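Local coordinates for uncharacterized conserved protein of COG5135 (Nostoc punctiforme, PDB 2I51) that is not biochemically characterised but binds flavin mononucleotide and is related to the pyridoxamine 5'-phosphate oxidases, so it is probably a flavin-dependent oxidoreductase, at residues A[60-65]-A[128-133]; A[121-126]-A[141-146]; A[32-37]-A[65-70]; A[94-99]-A[154-159]. One frame throughout, in Å; residues are numbered along the deposited sequence. Where two conformers were deposited one is given.

Contact 1: residues A[60-65]-A[128-133]; sequences DTRSAK and PYPGKP. With FMN (flavin mononucleotide), chain C; EDO (1,2-ethanediol), chain U; EDO (1,2-ethanediol), chain N.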
# COMPACT_ATOMS: atom_id res chain seq x y z
N ASP A 60 6.56 0.09 16.34
CA ASP A 60 6.82 0.85 17.56
C ASP A 60 5.50 1.36 18.15
O ASP A 60 4.65 1.88 17.42
CB ASP A 60 7.74 2.02 17.19
CG ASP A 60 8.41 2.67 18.37
OD1 ASP A 60 7.73 3.08 19.33
OD2 ASP A 60 9.65 2.76 18.32
N THR A 61 5.32 1.24 19.47
CA THR A 61 4.10 1.73 20.13
C THR A 61 3.94 3.24 19.94
O THR A 61 2.82 3.77 20.09
CB THR A 61 4.06 1.49 21.67
OG1 THR A 61 5.18 2.15 22.25
CG2 THR A 61 4.12 0.02 22.01
N ARG A 62 5.03 3.95 19.68
CA ARG A 62 5.01 5.41 19.53
C ARG A 62 4.56 5.83 18.15
O ARG A 62 4.31 7.02 17.92
CB ARG A 62 6.42 5.98 19.77
CG ARG A 62 6.90 5.75 21.19
CD ARG A 62 8.36 6.15 21.37
NE ARG A 62 9.24 5.42 20.50
CZ ARG A 62 10.51 5.73 20.25
NH1 ARG A 62 11.09 6.76 20.87
NH2 ARG A 62 11.22 5.01 19.38
N SER A 63 4.47 4.89 17.21
CA SER A 63 4.06 5.25 15.85
C SER A 63 2.54 5.52 15.75
O SER A 63 1.71 5.06 16.54
CB SER A 63 4.48 4.19 14.87
OG SER A 63 3.74 3.02 15.06
N ALA A 64 2.16 6.32 14.74
CA ALA A 64 0.78 6.63 14.55
C ALA A 64 -0.11 5.42 14.34
O ALA A 64 -1.28 5.42 14.79
CB ALA A 64 0.63 7.56 13.34
N LYS A 65 0.40 4.40 13.66
CA LYS A 65 -0.42 3.27 13.31
C LYS A 65 -0.85 2.56 14.59
O LYS A 65 -1.88 1.92 14.61
CB LYS A 65 0.28 2.29 12.39
CG LYS A 65 1.31 1.34 13.06
CD LYS A 65 2.06 0.50 12.07
CE LYS A 65 3.14 1.24 11.33
NZ LYS A 65 4.07 2.08 12.20
N PRO A 128 14.93 8.24 18.63
CA PRO A 128 14.02 9.24 19.15
C PRO A 128 12.61 9.15 18.60
O PRO A 128 12.39 8.47 17.61
CB PRO A 128 14.68 10.58 18.79
CG PRO A 128 15.72 10.28 17.82
CD PRO A 128 16.08 8.82 17.93
N TYR A 129 11.70 9.82 19.29
CA TYR A 129 10.26 9.70 19.09
C TYR A 129 9.86 9.93 17.62
O TYR A 129 10.05 11.01 17.09
CB TYR A 129 9.51 10.68 19.98
CG TYR A 129 8.12 10.24 20.34
CD1 TYR A 129 7.11 10.25 19.40
CD2 TYR A 129 7.81 9.83 21.62
CE1 TYR A 129 5.82 9.85 19.72
CE2 TYR A 129 6.52 9.42 21.95
CZ TYR A 129 5.55 9.43 20.99
OH TYR A 129 4.26 9.04 21.28
N PRO A 130 9.31 8.91 16.97
CA PRO A 130 9.00 9.03 15.56
C PRO A 130 8.03 10.16 15.28
O PRO A 130 7.06 10.37 16.03
CB PRO A 130 8.35 7.69 15.21
CG PRO A 130 7.87 7.16 16.47
CD PRO A 130 8.90 7.60 17.49
N GLY A 131 8.30 10.90 14.20
CA GLY A 131 7.44 12.01 13.78
C GLY A 131 7.68 13.37 14.40
O GLY A 131 7.11 14.36 13.97
N LYS A 132 8.51 13.46 15.42
CA LYS A 132 8.80 14.73 16.02
C LYS A 132 9.90 15.40 15.21
O LYS A 132 10.52 14.75 14.42
CB LYS A 132 9.24 14.53 17.48
CG LYS A 132 8.19 13.86 18.35
CD LYS A 132 6.88 14.60 18.36
CE LYS A 132 5.93 14.02 19.41
NZ LYS A 132 4.80 14.94 19.68
N PRO A 133 10.14 16.70 15.43
CA PRO A 133 11.24 17.39 14.74
C PRO A 133 12.56 16.65 14.81
O PRO A 133 12.96 16.20 15.87
CB PRO A 133 11.32 18.72 15.50
CG PRO A 133 9.84 18.99 15.82
CD PRO A 133 9.39 17.64 16.31
N1 FMN C . 7.61 0.45 9.95
C2 FMN C . 7.24 -0.42 10.91
O2 FMN C . 6.58 -0.08 11.89
N3 FMN C . 7.57 -1.76 10.76
C4 FMN C . 8.29 -2.23 9.70
O4 FMN C . 8.46 -3.49 9.51
C4A FMN C . 8.67 -1.34 8.71
N5 FMN C . 9.42 -1.75 7.63
C5A FMN C . 9.60 -0.84 6.56
C6 FMN C . 10.24 -1.26 5.42
C7 FMN C . 10.48 -0.41 4.33
C7M FMN C . 10.95 -0.97 3.01
C8 FMN C . 10.10 0.92 4.48
C8M FMN C . 10.10 1.84 3.25
C9 FMN C . 9.47 1.37 5.65
C9A FMN C . 9.26 0.50 6.71
N10 FMN C . 8.66 0.91 7.87
C10 FMN C . 8.31 0.02 8.84
C1' FMN C . 8.40 2.39 8.14
C2' FMN C . 6.92 2.66 7.82
O2' FMN C . 6.68 2.57 6.40
C3' FMN C . 6.41 4.00 8.38
O3' FMN C . 7.28 5.02 7.92
C4' FMN C . 6.46 3.93 9.92
O4' FMN C . 6.04 2.68 10.46
C5' FMN C . 5.51 5.00 10.45
O5' FMN C . 4.20 4.73 9.98
P FMN C . 2.95 5.26 10.77
O1P FMN C . 2.79 4.55 12.07
O2P FMN C . 3.22 6.78 11.01
O3P FMN C . 1.77 5.16 9.86
C1 EDO U . 5.09 9.48 12.72
O1 EDO U . 4.40 9.69 13.97
C2 EDO U . 5.43 8.02 12.77
O2 EDO U . 4.22 7.53 13.25
C1 EDO N . 0.18 5.37 19.07
O1 EDO N . -0.33 5.99 17.89
C2 EDO N . 1.28 6.25 19.62
O2 EDO N . 1.34 6.09 21.04
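With CG beside its backbone N (chi1 -64°) and a bend at chi3 (-59°), Arg62 wraps its side chain between Tyr129 and Pro130. Its CB, CG and CD run over one face of the Tyr129 ring; CB makes a CH-pi contact 4.0 Å from the ring centroid, offset toward the rim. With CG opposite its own N (chi1 -153°), Tyr129 swings its ring to the arginine. Pro130 crosses the arginine at about a right angle and lays CD over the centre of the guanidinium, 3.7 Å from Arg62 CZ. Asp60 fixes the turn of the guanidinium, gripping it side-on: Arg62 NE reaches OD1 of Asp60 at 3.0 Å, and Arg62 NH2 reaches OD2 of Asp60 at 2.9 Å. Arg62 N also donates to Asp60 OD1, closing an Asx turn within the type I turn Asp60-Ser63. This turn leads into helix 64-71, whose start receives the FMN phosphate: Lys65 N and Lys65 NZ both donate to O1P. An alanine in place of Arg62 would probably leave the Asp60 carboxylate without its salt-bridge mate and open a gap against Tyr129 and Pro130. Arg62 NH1 donates to Trp127 O, just before the 128-133 loop. From that loop, Tyr129 O accepts a bond from Asn194 of the second subunit.

Contact 2: residues A[121-126]-A[141-146]; sequences ARLQFG and FEPSPP. With EDO (1,2-ethanediol), chain I.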
# COMPACT_ATOMS: atom_id res chain seq x y z
N ALA A 121 17.82 -4.20 13.95
CA ALA A 121 16.41 -4.07 14.01
C ALA A 121 16.01 -3.72 15.46
O ALA A 121 15.18 -2.85 15.67
CB ALA A 121 15.68 -5.33 13.51
N ARG A 122 16.61 -4.40 16.46
CA ARG A 122 16.29 -4.01 17.85
C ARG A 122 16.70 -2.59 18.20
O ARG A 122 16.01 -1.89 18.93
CB ARG A 122 16.91 -4.98 18.84
CG ARG A 122 16.25 -6.36 18.91
CD ARG A 122 16.81 -7.22 20.03
NE ARG A 122 18.15 -7.75 19.72
CZ ARG A 122 18.36 -8.86 19.02
NH1 ARG A 122 17.36 -9.66 18.67
NH2 ARG A 122 19.59 -9.15 18.66
N LEU A 123 17.87 -2.16 17.66
CA LEU A 123 18.44 -0.84 17.97
C LEU A 123 17.45 0.29 17.59
O LEU A 123 17.37 1.30 18.28
CB LEU A 123 19.78 -0.62 17.23
CG LEU A 123 21.09 -1.20 17.81
CD1 LEU A 123 22.20 -1.25 16.76
CD2 LEU A 123 21.58 -0.38 19.00
N GLN A 124 16.71 0.12 16.52
CA GLN A 124 15.79 1.17 16.06
C GLN A 124 14.72 1.52 17.07
O GLN A 124 14.22 2.62 17.08
CB GLN A 124 15.11 0.80 14.74
CG GLN A 124 16.00 0.65 13.59
CD GLN A 124 15.26 0.70 12.23
OE1 GLN A 124 14.05 0.95 12.16
NE2 GLN A 124 16.00 0.48 11.16
N PHE A 125 14.38 0.58 17.97
CA PHE A 125 13.40 0.89 18.99
C PHE A 125 13.96 1.86 20.05
O PHE A 125 13.18 2.43 20.81
CB PHE A 125 12.87 -0.42 19.60
CG PHE A 125 12.01 -1.19 18.62
CD1 PHE A 125 10.66 -0.91 18.49
CD2 PHE A 125 12.60 -2.06 17.71
CE1 PHE A 125 9.91 -1.51 17.55
CE2 PHE A 125 11.85 -2.67 16.74
CZ PHE A 125 10.47 -2.39 16.65
N GLY A 126 15.28 2.12 20.01
CA GLY A 126 15.88 3.12 20.87
C GLY A 126 16.06 4.48 20.24
O GLY A 126 16.61 5.40 20.86
N PHE A 141 20.83 8.44 17.28
CA PHE A 141 20.49 7.30 16.43
C PHE A 141 21.46 6.14 16.55
O PHE A 141 21.31 5.13 15.85
CB PHE A 141 20.36 7.78 14.98
CG PHE A 141 19.19 8.67 14.79
CD1 PHE A 141 17.94 8.13 14.52
CD2 PHE A 141 19.28 10.05 14.95
CE1 PHE A 141 16.82 8.91 14.40
CE2 PHE A 141 18.17 10.84 14.84
CZ PHE A 141 16.93 10.26 14.53
N GLU A 142 22.39 6.26 17.50
CA GLU A 142 23.43 5.26 17.78
C GLU A 142 23.41 4.84 19.23
O GLU A 142 24.42 4.84 19.88
CB GLU A 142 24.82 5.87 17.46
CG GLU A 142 24.95 6.31 16.01
CD GLU A 142 26.25 7.03 15.69
OE1 GLU A 142 26.97 7.47 16.62
OE2 GLU A 142 26.53 7.21 14.48
N PRO A 143 22.21 4.46 19.74
CA PRO A 143 22.18 4.01 21.14
C PRO A 143 22.88 2.67 21.32
O PRO A 143 23.06 1.95 20.35
CB PRO A 143 20.68 3.87 21.41
CG PRO A 143 20.11 3.53 20.14
CD PRO A 143 20.88 4.37 19.11
N SER A 144 23.25 2.32 22.54
CA SER A 144 23.77 0.97 22.82
C SER A 144 22.65 -0.02 22.56
O SER A 144 21.48 0.29 22.75
CB SER A 144 24.14 0.88 24.28
OG SER A 144 25.00 -0.19 24.55
N PRO A 145 23.00 -1.24 22.12
CA PRO A 145 21.95 -2.20 21.80
C PRO A 145 21.12 -2.48 23.01
O PRO A 145 21.65 -2.58 24.10
CB PRO A 145 22.74 -3.49 21.52
CG PRO A 145 24.05 -3.30 22.21
CD PRO A 145 24.34 -1.85 21.96
N PRO A 146 19.81 -2.66 22.83
CA PRO A 146 19.02 -3.09 23.96
C PRO A 146 19.28 -4.55 24.34
O PRO A 146 19.92 -5.32 23.60
CB PRO A 146 17.59 -2.87 23.49
CG PRO A 146 17.66 -3.08 22.10
CD PRO A 146 18.98 -2.48 21.65
C1 EDO I . 10.26 0.29 14.04
O1 EDO I . 11.64 0.18 14.43
C2 EDO I . 9.81 -1.04 13.44
O2 EDO I . 10.89 -1.80 12.86
O HOH W 1 20.10 -5.99 20.85
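Pro146 packs its ring on Arg122 and Leu123 of helix 119-123, with CG 3.8 Å from Arg122 CB and equally near the Arg122 carbonyl oxygen. Its CD lies 4.1 Å from Leu123 CA, so the ring rests on backbone as much as on side chains. At the other end Pro143 sets CG 4.0 Å from Gly126 O. The fit here is close: a beta carbon on Gly126 would come within 3.2 Å of Pro143 CG. Between these rings lies Leu123, CD2 near Pro145 CB, but the leucine was deposited in two conformers and its finer contacts are doubtful. The exposed side is that of Ser144 and Pro145. A looser, indirect link runs through a water, 2.9 Å from Arg122 NE and 2.8 Å from Pro146 O. The direct hold on the guanidinium is a salt bridge to Asp119, with NH1 bonded to Trp114 O. Phe125 turns away from the prolines, sets its ring edge in plane with Arg122 O, and meets Phe155 edge-to-face beside Ile58 and Val152. An alanine at Phe125 would probably take from Phe155 one of its two edge-to-face partners, leaving Trp114, and open a gap beside Ile58. Residues 143-146 all have polyproline II backbone angles, and the arrangement is that of an extended proline-rich loop laid along a short helix and the turn that follows.

Contact 3: residues A[32-37]-A[65-70]; sequences VQPNGR and KADQIQ. With FMN (flavin mononucleotide), chain C; EDO (1,2-ethanediol), chain S.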
# COMPACT_ATOMS: atom_id res chain seq x y z
N VAL A 32 -7.37 2.48 8.86
CA VAL A 32 -8.24 3.66 8.83
C VAL A 32 -7.96 4.48 10.08
O VAL A 32 -7.80 3.93 11.22
CB VAL A 32 -9.75 3.29 8.71
CG1 VAL A 32 -10.64 4.54 8.51
CG2 VAL A 32 -9.99 2.42 7.52
N GLN A 33 -7.85 5.79 9.90
CA GLN A 33 -7.63 6.71 11.01
C GLN A 33 -8.96 6.97 11.75
O GLN A 33 -10.03 6.77 11.19
CB GLN A 33 -7.03 8.01 10.50
CG GLN A 33 -5.71 7.79 9.76
CD GLN A 33 -5.20 9.05 9.10
OE1 GLN A 33 -4.87 10.05 9.77
NE2 GLN A 33 -5.17 9.04 7.78
N PRO A 34 -8.88 7.43 13.00
CA PRO A 34 -10.08 7.86 13.72
C PRO A 34 -10.93 8.86 12.94
O PRO A 34 -12.17 8.87 13.08
CB PRO A 34 -9.52 8.49 15.00
CG PRO A 34 -8.20 7.80 15.22
CD PRO A 34 -7.67 7.45 13.85
N ASN A 35 -10.30 9.71 12.14
CA ASN A 35 -11.06 10.68 11.34
C ASN A 35 -11.70 10.09 10.06
O ASN A 35 -12.35 10.81 9.30
CB ASN A 35 -10.20 11.91 10.98
CG ASN A 35 -9.05 11.57 10.03
OD1 ASN A 35 -8.97 10.47 9.48
ND2 ASN A 35 -8.16 12.54 9.83
N GLY A 36 -11.54 8.79 9.84
CA GLY A 36 -12.20 8.10 8.74
C GLY A 36 -11.33 7.98 7.47
O GLY A 36 -11.72 7.37 6.49
N ARG A 37 -10.20 8.64 7.47
CA ARG A 37 -9.34 8.63 6.27
C ARG A 37 -8.40 7.41 6.33
O ARG A 37 -7.97 6.98 7.39
CB ARG A 37 -8.50 9.89 6.20
CG ARG A 37 -9.34 11.17 5.99
CD ARG A 37 -8.45 12.40 6.04
NE ARG A 37 -9.24 13.58 5.64
CZ ARG A 37 -8.82 14.84 5.65
NH1 ARG A 37 -7.59 15.16 6.05
NH2 ARG A 37 -9.64 15.79 5.25
N LYS A 65 0.40 4.40 13.66
CA LYS A 65 -0.42 3.27 13.31
C LYS A 65 -0.85 2.56 14.59
O LYS A 65 -1.88 1.92 14.61
CB LYS A 65 0.28 2.29 12.39
CG LYS A 65 1.31 1.34 13.06
CD LYS A 65 2.06 0.50 12.07
CE LYS A 65 3.14 1.24 11.33
NZ LYS A 65 4.07 2.08 12.20
N ALA A 66 -0.04 2.64 15.65
CA ALA A 66 -0.41 1.94 16.91
C ALA A 66 -1.76 2.39 17.41
O ALA A 66 -2.63 1.55 17.70
CB ALA A 66 0.69 2.08 17.99
N ASP A 67 -1.99 3.69 17.47
CA ASP A 67 -3.28 4.17 17.95
C ASP A 67 -4.38 3.90 16.95
O ASP A 67 -5.52 3.60 17.30
CB ASP A 67 -3.26 5.66 18.25
CG ASP A 67 -4.54 6.11 18.89
OD1 ASP A 67 -4.81 5.66 20.03
OD2 ASP A 67 -5.30 6.85 18.23
N GLN A 68 -4.05 3.97 15.66
CA GLN A 68 -5.07 3.70 14.64
C GLN A 68 -5.57 2.26 14.81
O GLN A 68 -6.76 2.00 14.73
CB GLN A 68 -4.53 3.87 13.22
CG GLN A 68 -4.05 5.32 12.87
CD GLN A 68 -3.21 5.39 11.63
OE1 GLN A 68 -3.10 4.43 10.86
NE2 GLN A 68 -2.60 6.56 11.41
N ILE A 69 -4.65 1.33 15.02
CA ILE A 69 -4.98 -0.09 15.13
C ILE A 69 -5.79 -0.36 16.39
O ILE A 69 -6.75 -1.14 16.38
CB ILE A 69 -3.69 -0.92 15.05
CG1 ILE A 69 -3.12 -0.81 13.64
CG2 ILE A 69 -3.93 -2.38 15.43
CD1 ILE A 69 -1.70 -1.28 13.47
N GLN A 70 -5.42 0.27 17.50
CA GLN A 70 -6.18 0.10 18.71
C GLN A 70 -7.62 0.53 18.56
O GLN A 70 -8.52 -0.11 19.13
CB GLN A 70 -5.50 0.88 19.85
CG GLN A 70 -4.11 0.33 20.16
N1 FMN C . 7.61 0.45 9.95
C2 FMN C . 7.24 -0.42 10.91
O2 FMN C . 6.58 -0.08 11.89
N3 FMN C . 7.57 -1.76 10.76
C4 FMN C . 8.29 -2.23 9.70
O4 FMN C . 8.46 -3.49 9.51
C4A FMN C . 8.67 -1.34 8.71
N5 FMN C . 9.42 -1.75 7.63
C5A FMN C . 9.60 -0.84 6.56
C6 FMN C . 10.24 -1.26 5.42
C7 FMN C . 10.48 -0.41 4.33
C7M FMN C . 10.95 -0.97 3.01
C8 FMN C . 10.10 0.92 4.48
C8M FMN C . 10.10 1.84 3.25
C9 FMN C . 9.47 1.37 5.65
C9A FMN C . 9.26 0.50 6.71
N10 FMN C . 8.66 0.91 7.87
C10 FMN C . 8.31 0.02 8.84
C1' FMN C . 8.40 2.39 8.14
C2' FMN C . 6.92 2.66 7.82
O2' FMN C . 6.68 2.57 6.40
C3' FMN C . 6.41 4.00 8.38
O3' FMN C . 7.28 5.02 7.92
C4' FMN C . 6.46 3.93 9.92
O4' FMN C . 6.04 2.68 10.46
C5' FMN C . 5.51 5.00 10.45
O5' FMN C . 4.20 4.73 9.98
P FMN C . 2.95 5.26 10.77
O1P FMN C . 2.79 4.55 12.07
O2P FMN C . 3.22 6.78 11.01
O3P FMN C . 1.77 5.16 9.86
C1 EDO S . -1.45 11.05 8.34
O1 EDO S . -1.53 10.04 9.35
C2 EDO S . -1.82 10.45 6.99
O2 EDO S . -1.76 9.02 7.04
O HOH W 2 -8.44 4.11 13.73
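Two glutamines, Gln33 and Gln68, lie side by side and point the same way, their amides 29° apart, yet no hydrogen bond joins them. The touch is a van der Waals one, Gln33 CG 3.7 Å from Gln68 NE2. One polar atom of each amide is bonded to another residue: Gln33 NE2 donates to Pro38 O, while Gln68 OE1 accepts from Thr31 OG1 and Arg41 NH2. Arg41 also bonds to FMN, which makes Gln68 a second-shell residue of the flavin site. With CG beside its backbone N (chi1 -63°) and the chain extended beyond it, Gln68 reaches toward Thr31 and Arg41 on the two strands. At the backbone end of these side chains one water bridges the segments, donating to Val32 O at 2.6 Å and to Gln68 O at 2.9 Å. Gln68 CB sits 3.8 Å from Val32 O beside this bridge. Toward the surface, Pro34 brings only a loose fringe, its CD 4.3 Å from Gln68 CG. The partner of helix 64-71 is a tight hairpin turn: Gly36 N donates to Gln33 O and Gln33 N to Arg37 O. Asn35 OD1 takes Arg37 N in an Asx turn. Gly36 has a positive phi that would jam a side chain against the preceding carbonyl. The geometry is that of a type I turn with a G1 beta bulge joining strands 26-32 and 38-44.

Contact 4: residues A[94-99]-A[154-159]; sequences LTLISS and NFCLLL. With EDO (1,2-ethanediol), chain L; EDO (1,2-ethanediol), chain M.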
# COMPACT_ATOMS: atom_id res chain seq x y z
N LEU A 94 -6.31 -7.22 13.00
CA LEU A 94 -5.02 -7.07 13.60
C LEU A 94 -5.05 -7.33 15.09
O LEU A 94 -5.97 -6.99 15.77
CB LEU A 94 -4.47 -5.66 13.38
CG LEU A 94 -4.17 -5.30 11.91
CD1 LEU A 94 -3.90 -3.78 11.74
CD2 LEU A 94 -3.04 -6.14 11.34
N THR A 95 -3.97 -7.88 15.60
CA THR A 95 -3.71 -7.96 17.04
C THR A 95 -2.37 -7.25 17.32
O THR A 95 -1.38 -7.60 16.70
CB THR A 95 -3.60 -9.42 17.49
OG1 THR A 95 -4.77 -10.18 17.13
CG2 THR A 95 -3.45 -9.53 19.02
N LEU A 96 -2.36 -6.29 18.21
CA LEU A 96 -1.17 -5.54 18.55
C LEU A 96 -0.76 -5.97 19.96
O LEU A 96 -1.52 -5.79 20.91
CB LEU A 96 -1.46 -4.04 18.52
CG LEU A 96 -0.29 -3.07 18.63
CD1 LEU A 96 0.70 -3.14 17.46
CD2 LEU A 96 -0.82 -1.64 18.77
N ILE A 97 0.38 -6.63 20.03
CA ILE A 97 0.90 -7.16 21.29
C ILE A 97 2.08 -6.28 21.70
O ILE A 97 3.17 -6.32 21.10
CB ILE A 97 1.33 -8.65 21.15
CG1 ILE A 97 0.21 -9.49 20.55
CG2 ILE A 97 1.72 -9.28 22.51
CD1 ILE A 97 0.34 -9.68 19.13
N SER A 98 1.86 -5.49 22.74
CA SER A 98 2.84 -4.53 23.26
C SER A 98 3.27 -5.00 24.64
O SER A 98 3.12 -6.18 24.95
CB SER A 98 2.20 -3.14 23.34
OG SER A 98 1.15 -3.14 24.29
N SER A 99 3.75 -4.10 25.48
CA SER A 99 4.05 -4.48 26.85
C SER A 99 2.84 -4.31 27.76
O SER A 99 2.93 -4.62 28.96
CB SER A 99 5.21 -3.64 27.40
OG SER A 99 4.90 -2.27 27.27
N ASN A 154 8.36 -0.26 24.08
CA ASN A 154 7.76 0.27 22.87
C ASN A 154 7.82 -0.71 21.69
O ASN A 154 7.40 -0.37 20.59
CB ASN A 154 8.38 1.58 22.47
CG ASN A 154 9.89 1.53 22.30
OD1 ASN A 154 10.61 1.10 23.21
ND2 ASN A 154 10.38 2.02 21.18
N PHE A 155 8.33 -1.91 21.91
CA PHE A 155 8.29 -2.95 20.89
C PHE A 155 6.96 -3.66 20.86
O PHE A 155 6.52 -4.20 21.89
CB PHE A 155 9.35 -4.01 21.21
CG PHE A 155 9.33 -5.17 20.25
CD1 PHE A 155 9.78 -5.02 18.93
CD2 PHE A 155 8.91 -6.44 20.65
CE1 PHE A 155 9.76 -6.08 18.04
CE2 PHE A 155 8.85 -7.48 19.74
CZ PHE A 155 9.30 -7.32 18.46
N CYS A 156 6.33 -3.72 19.66
CA CYS A 156 5.13 -4.48 19.45
C CYS A 156 5.32 -5.53 18.39
O CYS A 156 5.98 -5.31 17.36
CB CYS A 156 4.06 -3.59 18.88
SG CYS A 156 3.61 -2.27 19.91
N LEU A 157 4.69 -6.67 18.63
CA LEU A 157 4.42 -7.70 17.61
C LEU A 157 3.00 -7.39 17.09
O LEU A 157 2.06 -7.20 17.82
CB LEU A 157 4.46 -9.11 18.21
CG LEU A 157 3.98 -10.24 17.27
CD1 LEU A 157 4.82 -10.38 16.01
CD2 LEU A 157 3.99 -11.58 18.07
N LEU A 158 2.90 -7.30 15.79
CA LEU A 158 1.62 -7.05 15.10
C LEU A 158 1.28 -8.29 14.29
O LEU A 158 2.10 -8.75 13.47
CB LEU A 158 1.75 -5.80 14.26
CG LEU A 158 0.57 -5.39 13.42
CD1 LEU A 158 -0.64 -5.12 14.32
CD2 LEU A 158 0.98 -4.12 12.60
N LEU A 159 0.11 -8.87 14.54
CA LEU A 159 -0.39 -10.03 13.78
C LEU A 159 -1.56 -9.62 12.91
O LEU A 159 -2.45 -8.91 13.41
CB LEU A 159 -0.85 -11.09 14.72
CG LEU A 159 0.21 -11.63 15.67
CD1 LEU A 159 -0.49 -12.61 16.69
CD2 LEU A 159 1.41 -12.30 14.98
C1 EDO L . -5.66 -4.85 18.49
O1 EDO L . -7.02 -5.31 18.62
C2 EDO L . -4.88 -5.44 19.65
O2 EDO L . -4.79 -6.84 19.62
C1 EDO M . 3.70 -7.69 29.44
O1 EDO M . 2.37 -7.40 29.89
C2 EDO M . 4.46 -8.41 30.54
O2 EDO M . 3.97 -9.75 30.73
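Ile97 N donates to Leu157 O at 2.8 Å, nearly in line with the carbonyl (C=O...N angle 165°). Leu157 N returns the bond to Ile97 O, and Thr95 exchanges a similar pair with Leu159, Thr95 N reaching Leu159 O at 2.9 Å. These are two hydrogen-bonded pairs of an antiparallel ladder, with Leu96 and Leu158 the non-hydrogen-bonded pair between them. The strand segments run at 167° to each other. Weaker CA-H...O contacts line the same carbonyls: Cys156 CA comes 3.2 Å from Ile97 O. On one face Leu96 uses a single methyl, CD1, which lies 3.7 Å from Cys156 CB and 3.9 Å from Leu158 CD1. Helix 64-71 packs on this face, Ala66 and Gln70 meeting Leu96, and Ile69 meeting Leu158. On the other face Ile97 leans its CD1 over the neighbouring strand, 3.9 Å from Leu159 CD1 and close to Leu157 CG. Its chi2 of 96° lies away from a staggered value and brings CD1 near Leu157 O. Helix 107-116 packs here, with Gln107 against Ile97 and Ala109 against Leu157. Beyond the ladder, Ser98 CB touches Cys156 SG while Ser98 OG turns to Asp100 N. Thr95, Ile97, Leu157 and Leu159 pair their backbone N and O here, while Cys156 and Leu158 bond to Thr59 and Phe57 of the next strand; mostly apolar side chains line both faces, implying that amide pairing and helix packing hold the sheet.

Asn154, in the 154-159 segment of contact 4, links it to contacts 1 and 2: its ND2 lies 3.0 Å from Asp60 OD2 in contact 1 and 2.8 Å from Phe125 O in contact 2, both probable hydrogen bonds. Contacts 1 and 3 share Lys65 and helix 64-71, one turned to the flavin phosphate and the other to the hairpin of residues 32-37. The same helix joins contact 3 to the sheet of contact 4, with Ile69 CG1 3.6 Å from Leu94 CD1. Contacts 2 and 3 are farthest apart, about 27 Å between centres, and do not touch. Contacts 1, 2 and 3 reach the second subunit, whose Gln87 and Arg89 help complete the FMN site.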